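Local coordinates for protein cytosine deaminase (Klebsiella pneumoniae, PDB 4R85) that deaminates 5-methylcytosine, probably by hydrolysis at its iron centre, and belongs to the amidohydrolase superfamily of TIM-barrel enzymes, at residues Arg7-Glu12 with Glu378-Ala383; His209-Asp214 with Ser218-Val223; Val223-Ala228 with Phe257-Ala262; Arg324-Gly329 with Gln342-Phe347; Leu358-Asn361 with Gly367-Ala370. All coordinates share one frame; numbering follows the deposited sequence.

Contacts 2 and 4 are buried, contacts 1 and 3 partly buried, and contact 5 lies on the surface. Contacts 2 and 3 share V223 and helix 220-231: contact 2 secures the start of that helix beside the iron site with polar bonds, while contact 3 packs its next turn on helix 250-263 with apolar groups. Contacts 1 and 4 also touch, through a salt bridge from R9 to D346 and a probable hydrogen bond from L345 N to D380. Contact 1 is ionic and water-bridged, whereas contact 4 is a leucine packed into a turn. Contact 5 stands apart, about 11 Å from contact 4 at the nearest atoms, and holds a loose ion pair.

Contact 1. Residues Arg7-Glu12 with Glu378-Ala383; sequences RLRRQE and ENDYEA
R7 and E378 face each other with CA atoms 6.5 Å apart, and the CA atoms of R9 and N379 are 6.3 Å apart. The loop 7-12 forms a type II beta turn from L8 to Q11. Segment 378-383 leads into helix 380-386 with N379 as N-cap, its OD1 accepting from E382 N. R7 lies alongside E378. Bends at chi2 (-79°) and chi3 fold its guanidinium over the E378 peptide, with E378 O 3.7 Å above the centre of one face. R9 grips D380 side-on. R9 NE donates to D380 OD1 at 3.0 Å, nearly in the guanidinium plane. R9 NH2 reaches D380 OD2 at 2.8 Å, tilted 26° from that plane. Both carboxylate oxygens use their syn lone pairs. R9 NH2 also forms a salt bridge with D346, and D380 OD2 accepts from L345 N. One water bridges L8 O and E378 O. A second water accepts from R10 N and donates to D380 OD1. The D380 carboxylate is thus buried yet bonded at both oxygens. This fixes its rotation and probably keeps it ionised, linking the loop after strand 2-7 to the helix start.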
# COMPACT_ATOMS: atom_id res chain seq x y z
N ARG A 7 -6.13 22.23 13.06
CA ARG A 7 -5.76 21.25 14.08
C ARG A 7 -4.25 21.09 14.07
O ARG A 7 -3.60 21.24 13.03
CB ARG A 7 -6.42 19.91 13.80
CG ARG A 7 -7.94 19.96 13.77
CD ARG A 7 -8.53 20.00 15.16
NE ARG A 7 -8.20 18.79 15.91
CZ ARG A 7 -8.93 17.68 15.91
NH1 ARG A 7 -8.54 16.64 16.63
NH2 ARG A 7 -10.05 17.62 15.19
N LEU A 8 -3.69 20.79 15.24
CA LEU A 8 -2.29 20.38 15.32
C LEU A 8 -2.25 18.93 15.76
O LEU A 8 -3.24 18.42 16.30
CB LEU A 8 -1.51 21.28 16.28
CG LEU A 8 -1.42 22.74 15.82
CD1 LEU A 8 -0.75 23.58 16.89
CD2 LEU A 8 -0.66 22.85 14.48
N ARG A 9 -1.14 18.25 15.52
CA ARG A 9 -1.07 16.81 15.75
C ARG A 9 -1.27 16.43 17.21
O ARG A 9 -0.66 17.02 18.10
CB ARG A 9 0.24 16.22 15.22
CG ARG A 9 0.30 16.14 13.70
CD ARG A 9 1.49 15.32 13.24
NE ARG A 9 1.48 14.01 13.88
CZ ARG A 9 2.54 13.43 14.42
NH1 ARG A 9 3.72 14.04 14.39
NH2 ARG A 9 2.43 12.22 14.97
N ARG A 10 -2.13 15.44 17.44
CA ARG A 10 -2.36 14.88 18.77
C ARG A 10 -2.85 15.91 19.79
O ARG A 10 -2.55 15.80 20.98
CB ARG A 10 -1.11 14.16 19.28
CG ARG A 10 -0.66 13.02 18.37
CD ARG A 10 0.67 12.43 18.82
NE ARG A 10 0.54 11.54 19.97
CZ ARG A 10 1.56 10.91 20.55
NH1 ARG A 10 2.79 11.07 20.08
NH2 ARG A 10 1.35 10.12 21.59
N GLN A 11 -3.59 16.90 19.32
CA GLN A 11 -4.25 17.87 20.20
C GLN A 11 -5.70 18.03 19.78
O GLN A 11 -6.04 17.83 18.61
CB GLN A 11 -3.54 19.22 20.16
CG GLN A 11 -2.11 19.17 20.66
CD GLN A 11 -1.53 20.56 20.89
OE1 GLN A 11 -0.63 20.99 20.17
NE2 GLN A 11 -2.06 21.26 21.89
N GLU A 12 -6.57 18.38 20.72
CA GLU A 12 -7.98 18.52 20.39
C GLU A 12 -8.38 19.95 20.01
O GLU A 12 -9.37 20.15 19.31
CB GLU A 12 -8.88 17.98 21.51
CG GLU A 12 -10.25 17.52 21.02
CD GLU A 12 -11.21 17.19 22.15
OE1 GLU A 12 -10.76 16.68 23.20
OE2 GLU A 12 -12.43 17.45 21.99
N GLU A 378 -8.19 15.33 9.83
CA GLU A 378 -8.17 16.02 11.13
C GLU A 378 -7.18 15.44 12.14
O GLU A 378 -6.93 16.05 13.18
CB GLU A 378 -9.57 16.08 11.74
CG GLU A 378 -10.09 14.75 12.23
CD GLU A 378 -10.91 14.03 11.19
OE1 GLU A 378 -10.47 13.96 10.02
OE2 GLU A 378 -12.01 13.53 11.54
N ASN A 379 -6.62 14.26 11.84
CA ASN A 379 -5.65 13.62 12.73
C ASN A 379 -4.82 12.58 11.97
O ASN A 379 -5.07 12.37 10.78
CB ASN A 379 -6.34 13.02 13.98
CG ASN A 379 -7.37 11.95 13.64
OD1 ASN A 379 -7.26 11.24 12.65
ND2 ASN A 379 -8.38 11.82 14.49
N ASP A 380 -3.84 11.96 12.64
CA ASP A 380 -2.93 11.00 12.01
C ASP A 380 -3.66 9.80 11.40
O ASP A 380 -3.38 9.39 10.28
CB ASP A 380 -1.91 10.45 13.02
CG ASP A 380 -0.85 11.47 13.43
OD1 ASP A 380 -1.16 12.68 13.52
OD2 ASP A 380 0.29 11.04 13.68
N TYR A 381 -4.59 9.24 12.17
CA TYR A 381 -5.35 8.06 11.75
C TYR A 381 -6.11 8.30 10.45
O TYR A 381 -6.04 7.49 9.52
CB TYR A 381 -6.34 7.67 12.85
CG TYR A 381 -7.33 6.61 12.44
CD1 TYR A 381 -6.96 5.27 12.39
CD2 TYR A 381 -8.64 6.94 12.11
CE1 TYR A 381 -7.86 4.30 12.02
CE2 TYR A 381 -9.55 5.98 11.74
CZ TYR A 381 -9.15 4.65 11.70
OH TYR A 381 -10.06 3.68 11.33
N GLU A 382 -6.85 9.40 10.39
CA GLU A 382 -7.60 9.72 9.18
C GLU A 382 -6.68 10.04 8.01
O GLU A 382 -6.99 9.70 6.87
CB GLU A 382 -8.58 10.87 9.45
CG GLU A 382 -9.74 10.43 10.33
CD GLU A 382 -10.61 9.39 9.64
OE1 GLU A 382 -10.93 9.58 8.45
OE2 GLU A 382 -10.98 8.38 10.27
N ALA A 383 -5.54 10.67 8.29
CA ALA A 383 -4.58 10.99 7.24
C ALA A 383 -4.14 9.73 6.50
O ALA A 383 -4.17 9.70 5.26
CB ALA A 383 -3.38 11.75 7.81
O HOH W 1 -5.39 16.42 15.60
O HOH W 2 -3.10 13.66 15.20

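Contact 2. Residues His209-Asp214 with Ser218-Val223; sequences HCDEID and SRFLEV. With FE2 (Fe (II) ion), chain H; 17E (5-methylcytosine), chain G.
D211 turns its carboxylate across the gap onto the start of helix 220-231. F220 N approaches the syn lone pair of D211 OD2 at 3.1 Å. S218 OG donates to D211 OD2 at 2.6 Å from the anti side, 21° out of the carboxylate plane. D211 OD1 uses its syn lone pair for L221 N at 3.0 Å. Three bonds therefore fix the rotation of the buried carboxylate. The F220 ring presents its edge: CD1 lies 3.4 Å from D211 OD2, near the ring plane. S218 OG lies anti to its own backbone N (chi1 -168°), which carries it to D211 and beside I213, whose CG2 branch touches it at 3.5 Å. C210 SG rests on the helix backbone, 3.5 Å from L221 N, with L221 CB alongside. E212 and H209 take no part in this and serve the active site instead. E212 OE1 accepts from N4 of 5-methylcytosine at 2.8 Å, and E212 OE2 lies at the edge of the H209 ring, in its plane. H209 NE2 binds the iron(II) at 2.3 Å, with H56, H58, H241 and D308 completing the metal site. Metal ligands at the C-terminal ends of barrel strands are a hallmark of the amidohydrolase TIM barrel. Here strand 205-209 supplies the histidine, and the next loop a substrate-binding glutamate.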
# COMPACT_ATOMS: atom_id res chain seq x y z
N HIS A 209 23.91 2.47 3.27
CA HIS A 209 23.11 1.30 2.86
C HIS A 209 23.70 0.11 3.59
O HIS A 209 24.73 -0.42 3.22
CB HIS A 209 23.22 1.07 1.35
CG HIS A 209 22.30 1.95 0.55
ND1 HIS A 209 22.43 3.32 0.51
CD2 HIS A 209 21.24 1.64 -0.23
CE1 HIS A 209 21.49 3.82 -0.26
NE2 HIS A 209 20.75 2.83 -0.72
N CYS A 210 23.06 -0.29 4.67
CA CYS A 210 23.81 -1.05 5.65
C CYS A 210 23.81 -2.57 5.45
O CYS A 210 24.86 -3.17 5.24
CB CYS A 210 23.38 -0.65 7.06
SG CYS A 210 24.58 -1.20 8.21
N ASP A 211 22.66 -3.20 5.54
CA ASP A 211 22.60 -4.64 5.36
C ASP A 211 21.37 -4.97 4.52
O ASP A 211 20.42 -5.59 5.00
CB ASP A 211 22.55 -5.35 6.73
CG ASP A 211 23.86 -5.24 7.52
OD1 ASP A 211 23.88 -4.57 8.58
OD2 ASP A 211 24.88 -5.83 7.08
N GLU A 212 21.39 -4.53 3.26
CA GLU A 212 20.21 -4.65 2.41
C GLU A 212 20.20 -6.02 1.74
O GLU A 212 20.35 -6.14 0.52
CB GLU A 212 20.15 -3.52 1.36
CG GLU A 212 18.78 -3.43 0.66
CD GLU A 212 18.69 -2.35 -0.41
OE1 GLU A 212 17.56 -2.14 -0.92
OE2 GLU A 212 19.71 -1.71 -0.75
N ILE A 213 20.06 -7.05 2.56
CA ILE A 213 20.18 -8.42 2.08
C ILE A 213 19.53 -9.30 3.13
O ILE A 213 19.41 -8.89 4.29
CB ILE A 213 21.68 -8.79 1.87
CG1 ILE A 213 21.83 -10.13 1.15
CG2 ILE A 213 22.44 -8.78 3.19
CD1 ILE A 213 23.28 -10.44 0.76
N ASP A 214 19.07 -10.49 2.75
CA ASP A 214 18.34 -11.34 3.69
C ASP A 214 19.24 -12.29 4.50
O ASP A 214 18.74 -13.11 5.26
CB ASP A 214 17.22 -12.11 2.99
CG ASP A 214 16.05 -11.22 2.57
OD1 ASP A 214 15.51 -11.43 1.46
OD2 ASP A 214 15.64 -10.33 3.36
N SER A 218 24.75 -10.94 7.75
CA SER A 218 25.16 -9.61 7.32
C SER A 218 25.03 -8.67 8.52
O SER A 218 23.93 -8.22 8.85
CB SER A 218 24.31 -9.12 6.14
OG SER A 218 24.89 -7.96 5.56
N ARG A 219 26.14 -8.41 9.19
CA ARG A 219 26.09 -7.68 10.46
C ARG A 219 27.00 -6.45 10.46
O ARG A 219 27.71 -6.18 11.42
CB ARG A 219 26.47 -8.61 11.62
CG ARG A 219 25.47 -9.75 11.86
CD ARG A 219 25.98 -10.73 12.92
NE ARG A 219 25.01 -11.78 13.21
CZ ARG A 219 25.09 -12.61 14.25
NH1 ARG A 219 24.17 -13.55 14.43
NH2 ARG A 219 26.11 -12.52 15.09
N PHE A 220 26.97 -5.68 9.37
CA PHE A 220 27.77 -4.47 9.33
C PHE A 220 27.17 -3.35 10.18
O PHE A 220 27.87 -2.42 10.56
CB PHE A 220 28.02 -4.07 7.87
CG PHE A 220 28.80 -5.10 7.13
CD1 PHE A 220 28.15 -6.08 6.38
CD2 PHE A 220 30.17 -5.18 7.28
CE1 PHE A 220 28.88 -7.07 5.74
CE2 PHE A 220 30.90 -6.17 6.64
CZ PHE A 220 30.25 -7.12 5.87
N LEU A 221 25.89 -3.48 10.50
CA LEU A 221 25.23 -2.53 11.39
C LEU A 221 25.99 -2.37 12.71
O LEU A 221 26.17 -1.25 13.19
CB LEU A 221 23.78 -2.97 11.66
CG LEU A 221 23.04 -2.07 12.64
CD1 LEU A 221 22.98 -0.62 12.12
CD2 LEU A 221 21.62 -2.61 12.86
N GLU A 222 26.44 -3.48 13.31
CA GLU A 222 27.19 -3.39 14.58
C GLU A 222 28.48 -2.59 14.42
O GLU A 222 28.88 -1.87 15.33
CB GLU A 222 27.48 -4.77 15.18
CG GLU A 222 28.50 -5.61 14.39
CD GLU A 222 28.80 -6.97 15.02
OE1 GLU A 222 29.94 -7.48 14.86
OE2 GLU A 222 27.88 -7.54 15.66
N VAL A 223 29.14 -2.71 13.27
CA VAL A 223 30.38 -1.99 13.05
C VAL A 223 30.11 -0.49 12.94
O VAL A 223 30.81 0.33 13.52
CB VAL A 223 31.11 -2.47 11.77
CG1 VAL A 223 32.44 -1.73 11.61
CG2 VAL A 223 31.33 -3.96 11.84
FE FE2 H . 18.46 3.11 -1.15
N1 17E G . 20.98 0.70 -4.91
C2 17E G . 20.99 -0.07 -3.82
O2 17E G . 22.16 -0.67 -3.43
N3 17E G . 19.89 -0.26 -3.09
C4 17E G . 18.73 0.31 -3.44
N4 17E G . 17.56 0.10 -2.66
C5 17E G . 18.67 1.12 -4.58
C6 17E G . 19.84 1.30 -5.31
CM5 17E G . 17.38 1.77 -4.99

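Contact 3. Residues Val223-Ala228 with Phe257-Ala262; sequences VLAEEA and FRLLKA
A225 and L259 make the main apolar contact, where helix 223-228 meets helix 257-262. A225 CB points at the second helix and sits 3.9 Å from L259 CG. A225 CB is also 3.9 Å from L260 CD2. The two leucines thus meet one alanine, but arrive differently. L259 points toward the first helix, and its CD2 also lies 4.0 Å from E226 N. L260 starts out away from it, and with CG beside its backbone N (chi1 -65°) the CD2 branch comes back to A225. The mixed contact is at the border. The L259 and E226 side chains cross at about a right angle, with L259 CD1 3.6 Å from E226 OE1. The polar end of E226 is engaged by R229 in a salt bridge within its own helix. The axes of the two short segments approach to 9.1 Å and cross at 40°, running roughly the same way. Both belong to the outer helical layer of the barrel: L224 packs on strand 237-240, and L260 on helix 293-298. Contact between the helices is therefore mainly apolar. The charged E226 stays at the margin, where its carboxylate keeps its salt bridge to R229.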
# COMPACT_ATOMS: atom_id res chain seq x y z
N VAL A 223 29.14 -2.71 13.27
CA VAL A 223 30.38 -1.99 13.05
C VAL A 223 30.11 -0.49 12.94
O VAL A 223 30.81 0.33 13.52
CB VAL A 223 31.11 -2.47 11.77
CG1 VAL A 223 32.44 -1.73 11.61
CG2 VAL A 223 31.33 -3.96 11.84
N LEU A 224 29.06 -0.15 12.20
CA LEU A 224 28.68 1.24 12.01
C LEU A 224 28.26 1.89 13.33
O LEU A 224 28.69 3.00 13.66
CB LEU A 224 27.55 1.32 10.98
CG LEU A 224 26.96 2.72 10.72
CD1 LEU A 224 28.00 3.62 10.09
CD2 LEU A 224 25.72 2.64 9.84
N ALA A 225 27.41 1.20 14.08
CA ALA A 225 26.90 1.75 15.34
C ALA A 225 28.03 1.91 16.34
O ALA A 225 28.09 2.91 17.07
CB ALA A 225 25.78 0.86 15.91
N GLU A 226 28.95 0.95 16.38
CA GLU A 226 30.07 1.08 17.31
C GLU A 226 31.00 2.24 16.95
O GLU A 226 31.45 2.97 17.83
CB GLU A 226 30.84 -0.24 17.48
CG GLU A 226 32.12 -0.16 18.35
CD GLU A 226 31.87 0.17 19.83
OE1 GLU A 226 30.72 0.38 20.25
OE2 GLU A 226 32.87 0.21 20.58
N GLU A 227 31.29 2.43 15.66
CA GLU A 227 32.11 3.57 15.27
C GLU A 227 31.42 4.88 15.63
O GLU A 227 32.05 5.81 16.12
CB GLU A 227 32.40 3.52 13.76
CG GLU A 227 33.40 2.41 13.41
CD GLU A 227 34.65 2.48 14.29
OE1 GLU A 227 35.00 1.46 14.92
OE2 GLU A 227 35.27 3.57 14.35
N ALA A 228 30.11 4.95 15.39
CA ALA A 228 29.37 6.15 15.72
C ALA A 228 29.43 6.43 17.22
O ALA A 228 29.59 7.58 17.64
CB ALA A 228 27.93 6.01 15.26
N PHE A 257 20.62 -4.50 20.25
CA PHE A 257 19.80 -3.32 20.56
C PHE A 257 20.40 -2.44 21.65
O PHE A 257 20.15 -1.23 21.71
CB PHE A 257 18.37 -3.73 20.96
CG PHE A 257 17.38 -3.64 19.84
CD1 PHE A 257 16.17 -2.99 20.02
CD2 PHE A 257 17.67 -4.18 18.60
CE1 PHE A 257 15.25 -2.89 19.00
CE2 PHE A 257 16.75 -4.10 17.56
CZ PHE A 257 15.54 -3.45 17.76
N ARG A 258 21.19 -3.03 22.54
CA ARG A 258 21.82 -2.23 23.58
C ARG A 258 22.83 -1.25 22.97
O ARG A 258 22.88 -0.09 23.35
CB ARG A 258 22.47 -3.15 24.61
CG ARG A 258 21.45 -4.08 25.26
CD ARG A 258 22.11 -5.20 26.04
NE ARG A 258 22.70 -4.72 27.28
CZ ARG A 258 22.02 -4.54 28.41
NH1 ARG A 258 22.64 -4.10 29.50
NH2 ARG A 258 20.72 -4.79 28.45
N LEU A 259 23.61 -1.74 22.01
CA LEU A 259 24.54 -0.89 21.28
C LEU A 259 23.77 0.13 20.44
O LEU A 259 24.15 1.30 20.36
CB LEU A 259 25.41 -1.74 20.34
CG LEU A 259 26.25 -0.97 19.31
CD1 LEU A 259 27.15 0.06 20.00
CD2 LEU A 259 27.09 -1.94 18.47
N LEU A 260 22.70 -0.33 19.79
CA LEU A 260 21.96 0.55 18.89
C LEU A 260 21.43 1.76 19.66
O LEU A 260 21.55 2.89 19.20
CB LEU A 260 20.82 -0.18 18.18
CG LEU A 260 21.21 -1.31 17.22
CD1 LEU A 260 19.99 -1.81 16.45
CD2 LEU A 260 22.30 -0.84 16.23
N LYS A 261 20.87 1.49 20.84
CA LYS A 261 20.40 2.56 21.73
C LYS A 261 21.52 3.48 22.18
O LYS A 261 21.39 4.71 22.12
CB LYS A 261 19.70 1.96 22.96
CG LYS A 261 19.11 3.02 23.88
CD LYS A 261 18.12 3.89 23.12
CE LYS A 261 17.37 4.84 24.04
NZ LYS A 261 16.60 5.83 23.25
N ALA A 262 22.63 2.90 22.64
CA ALA A 262 23.75 3.68 23.15
C ALA A 262 24.39 4.53 22.06
O ALA A 262 24.89 5.62 22.32
CB ALA A 262 24.78 2.76 23.79

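Contact 4. Residues Arg324-Gly329 with Gln342-Phe347; sequences RILDAG and QRCLDF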
# COMPACT_ATOMS: atom_id res chain seq x y z
N ARG A 324 1.64 6.81 0.94
CA ARG A 324 1.47 5.46 0.43
C ARG A 324 2.50 4.55 1.11
O ARG A 324 2.20 3.42 1.48
CB ARG A 324 1.64 5.42 -1.10
CG ARG A 324 1.18 4.12 -1.75
CD ARG A 324 1.41 4.12 -3.28
NE ARG A 324 2.82 4.34 -3.58
CZ ARG A 324 3.69 3.38 -3.85
NH1 ARG A 324 3.30 2.11 -3.89
NH2 ARG A 324 4.96 3.68 -4.09
N ILE A 325 3.72 5.07 1.27
CA ILE A 325 4.81 4.35 1.94
C ILE A 325 4.50 4.11 3.41
O ILE A 325 4.73 3.01 3.95
CB ILE A 325 6.12 5.16 1.87
CG1 ILE A 325 6.50 5.47 0.43
CG2 ILE A 325 7.25 4.45 2.61
CD1 ILE A 325 6.20 4.39 -0.58
N LEU A 326 3.99 5.14 4.07
CA LEU A 326 3.58 5.03 5.45
C LEU A 326 2.56 3.91 5.60
O LEU A 326 2.70 3.07 6.47
CB LEU A 326 3.00 6.36 5.96
CG LEU A 326 2.44 6.36 7.39
CD1 LEU A 326 3.53 5.98 8.38
CD2 LEU A 326 1.85 7.73 7.73
N ASP A 327 1.55 3.90 4.74
CA ASP A 327 0.53 2.85 4.78
C ASP A 327 1.19 1.46 4.70
O ASP A 327 0.93 0.57 5.53
CB ASP A 327 -0.43 3.05 3.61
CG ASP A 327 -1.64 2.14 3.67
OD1 ASP A 327 -1.98 1.54 2.62
OD2 ASP A 327 -2.27 2.04 4.74
N ALA A 328 2.05 1.29 3.70
CA ALA A 328 2.76 0.03 3.49
C ALA A 328 3.55 -0.38 4.72
O ALA A 328 3.51 -1.53 5.15
CB ALA A 328 3.69 0.15 2.29
N GLY A 329 4.29 0.58 5.27
CA GLY A 329 5.13 0.33 6.42
C GLY A 329 4.34 -0.12 7.62
O GLY A 329 4.71 -1.07 8.29
N GLN A 342 -2.50 6.63 16.08
CA GLN A 342 -2.65 7.99 16.60
C GLN A 342 -1.42 8.88 16.46
O GLN A 342 -1.53 10.10 16.56
CB GLN A 342 -3.09 7.96 18.07
CG GLN A 342 -4.57 7.67 18.25
CD GLN A 342 -5.12 8.29 19.52
OE1 GLN A 342 -6.19 8.90 19.52
NE2 GLN A 342 -4.38 8.14 20.62
N ARG A 343 -0.25 8.28 16.26
CA ARG A 343 1.00 9.05 16.10
C ARG A 343 1.81 8.63 14.87
O ARG A 343 3.01 8.92 14.79
CB ARG A 343 1.88 8.94 17.37
CG ARG A 343 2.13 7.52 17.91
CD ARG A 343 3.05 6.66 17.04
NE ARG A 343 4.40 7.23 16.94
CZ ARG A 343 5.50 6.60 17.32
NH1 ARG A 343 6.68 7.20 17.21
NH2 ARG A 343 5.43 5.37 17.80
N CYS A 344 1.18 7.93 13.93
CA CYS A 344 1.93 7.35 12.80
C CYS A 344 2.59 8.39 11.89
O CYS A 344 3.53 8.08 11.16
CB CYS A 344 1.06 6.41 11.97
SG CYS A 344 -0.32 7.23 11.12
N LEU A 345 2.11 9.63 11.93
CA LEU A 345 2.74 10.65 11.08
C LEU A 345 4.18 10.98 11.50
O LEU A 345 4.95 11.55 10.71
CB LEU A 345 1.87 11.91 10.97
CG LEU A 345 0.62 11.78 10.10
CD1 LEU A 345 -0.18 13.09 10.06
CD2 LEU A 345 0.97 11.31 8.68
N ASP A 346 4.54 10.62 12.74
CA ASP A 346 5.93 10.72 13.20
C ASP A 346 6.93 10.15 12.19
O ASP A 346 8.02 10.69 12.00
CB ASP A 346 6.14 9.94 14.50
CG ASP A 346 5.51 10.59 15.72
OD1 ASP A 346 5.05 11.76 15.65
OD2 ASP A 346 5.51 9.92 16.78
N PHE A 347 6.56 9.04 11.56
CA PHE A 347 7.50 8.28 10.73
C PHE A 347 7.80 8.90 9.38
O PHE A 347 8.71 8.46 8.67
CB PHE A 347 7.03 6.83 10.58
CG PHE A 347 6.89 6.12 11.89
CD1 PHE A 347 8.02 5.79 12.63
CD2 PHE A 347 5.64 5.81 12.41
CE1 PHE A 347 7.91 5.15 13.86
CE2 PHE A 347 5.52 5.17 13.63
CZ PHE A 347 6.66 4.84 14.36
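L326 has far the most surface buried here, and it points from its helix toward the turn 344-347. With CG anti to the backbone N (chi1 177°), the side chain extends to the turn, and both methyls touch it. L326 CD1 rests 3.5 Å from C344 O and also meets F347 CB at 4.2 Å. L326 CD2 lies 3.8 Å from L345 CD2, the two leucine side chains crossing at about a right angle. C344 points toward the helix, and its SG is 4.1 Å from L326 CD2. Helix 322-332 follows strand 303-305, the last of the parallel barrel strands, and L326 also packs on F305 of that strand and on V384 of helix 380-386. The turn is of 3-10 form, with F347 N bonded to C344 O at 3.2 Å. L345 starts out away from the helix, and only its CD2 end comes back to L326. Beside the turn R343 holds D346 side-on: NE and NH1 both donate to D346 OD2, near the guanidinium plane. F347 CZ lies over one face of that guanidinium, 3.5 Å above its plane. R343 NH2 makes a further salt bridge to D297.

Contact 5. Residues Leu358-Asn361 with Gly367-Ala370; sequences LGDN and GRPA
D360 OD1 lies over one face of the R368 guanidinium, 3.2 Å above its plane and toward the rim. G359 O approaches the same group obliquely, and is more distant. The carboxylate and guanidinium planes are turned 31° from each other. D360 OD1 is 3.3 Å from R368 NH2, but no N-H points at it. The pair is a salt bridge of charges alone. R368 has a directed bond elsewhere: its NH1 donates to Y362 O, in the loop between the two segments. The R368 chain is extended from CG to NE, with chi3 at -176°. This carries its methylenes past the D360 carbonyl before the charged end meets the carboxylate. R368 CG and CD both lie 3.5 Å from D360 O. D360 O also meets P369 CD at 3.5 Å. The proline ring crosses the N361 side chain obliquely, P369 CG lying 3.8 Å from N361 O. The N361 CB points away, though N361 OD1 still comes within 4.2 Å of P369 CG. N361 N is bonded to L358 O, which closes the short 3-10 turn. Backbone bonds from G367 and R368 to I24, and from A370 to G22 and G397, join this loop to strand 23-29 and the turn before it, and to the turn between strands 390-395 and 398-403. The contact is exposed and loosely bonded. Its one charge pair lacks direction, so solvent probably weakens it. The directed bond of R368 goes to Y362 O, and the rest is carbon packed on the backbone oxygens of D360 and N361.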
# COMPACT_ATOMS: atom_id res chain seq x y z
N LEU A 358 17.66 18.33 10.88
CA LEU A 358 17.14 19.64 10.49
C LEU A 358 17.06 20.60 11.67
O LEU A 358 17.13 21.82 11.49
CB LEU A 358 15.77 19.49 9.83
CG LEU A 358 15.78 18.64 8.56
CD1 LEU A 358 14.38 18.56 7.96
CD2 LEU A 358 16.78 19.21 7.55
N GLY A 359 16.93 20.05 12.87
CA GLY A 359 16.87 20.83 14.09
C GLY A 359 15.82 21.93 14.04
O GLY A 359 14.66 21.68 13.67
N ASP A 360 16.22 23.14 14.38
CA ASP A 360 15.29 24.27 14.45
C ASP A 360 14.82 24.78 13.10
O ASP A 360 14.03 25.72 13.04
CB ASP A 360 15.87 25.41 15.29
CG ASP A 360 15.78 25.13 16.78
OD1 ASP A 360 15.12 24.13 17.15
OD2 ASP A 360 16.37 25.89 17.57
N ASN A 361 15.28 24.17 12.02
CA ASN A 361 14.79 24.54 10.69
C ASN A 361 13.54 23.74 10.31
O ASN A 361 13.05 23.84 9.18
CB ASN A 361 15.89 24.38 9.64
CG ASN A 361 16.99 25.42 9.79
OD1 ASN A 361 16.72 26.57 10.12
ND2 ASN A 361 18.22 25.01 9.56
N GLY A 367 9.10 31.11 15.76
CA GLY A 367 10.49 31.40 15.49
C GLY A 367 11.10 30.54 14.41
O GLY A 367 12.15 30.87 13.86
N ARG A 368 10.44 29.43 14.10
CA ARG A 368 10.93 28.50 13.07
C ARG A 368 10.42 28.89 11.68
O ARG A 368 9.46 29.66 11.57
CB ARG A 368 10.56 27.06 13.43
CG ARG A 368 11.10 26.65 14.80
CD ARG A 368 11.18 25.15 15.01
NE ARG A 368 11.61 24.87 16.38
CZ ARG A 368 11.65 23.66 16.93
NH1 ARG A 368 11.29 22.59 16.23
NH2 ARG A 368 12.05 23.52 18.19
N PRO A 369 11.08 28.40 10.61
CA PRO A 369 10.67 28.74 9.25
C PRO A 369 9.20 28.41 8.99
O PRO A 369 8.70 27.39 9.46
CB PRO A 369 11.56 27.85 8.38
CG PRO A 369 12.77 27.62 9.19
CD PRO A 369 12.30 27.56 10.62
N ALA A 370 8.53 29.29 8.25
CA ALA A 370 7.14 29.08 7.88
C ALA A 370 7.03 28.08 6.73
O ALA A 370 6.68 28.44 5.60
CB ALA A 370 6.48 30.40 7.51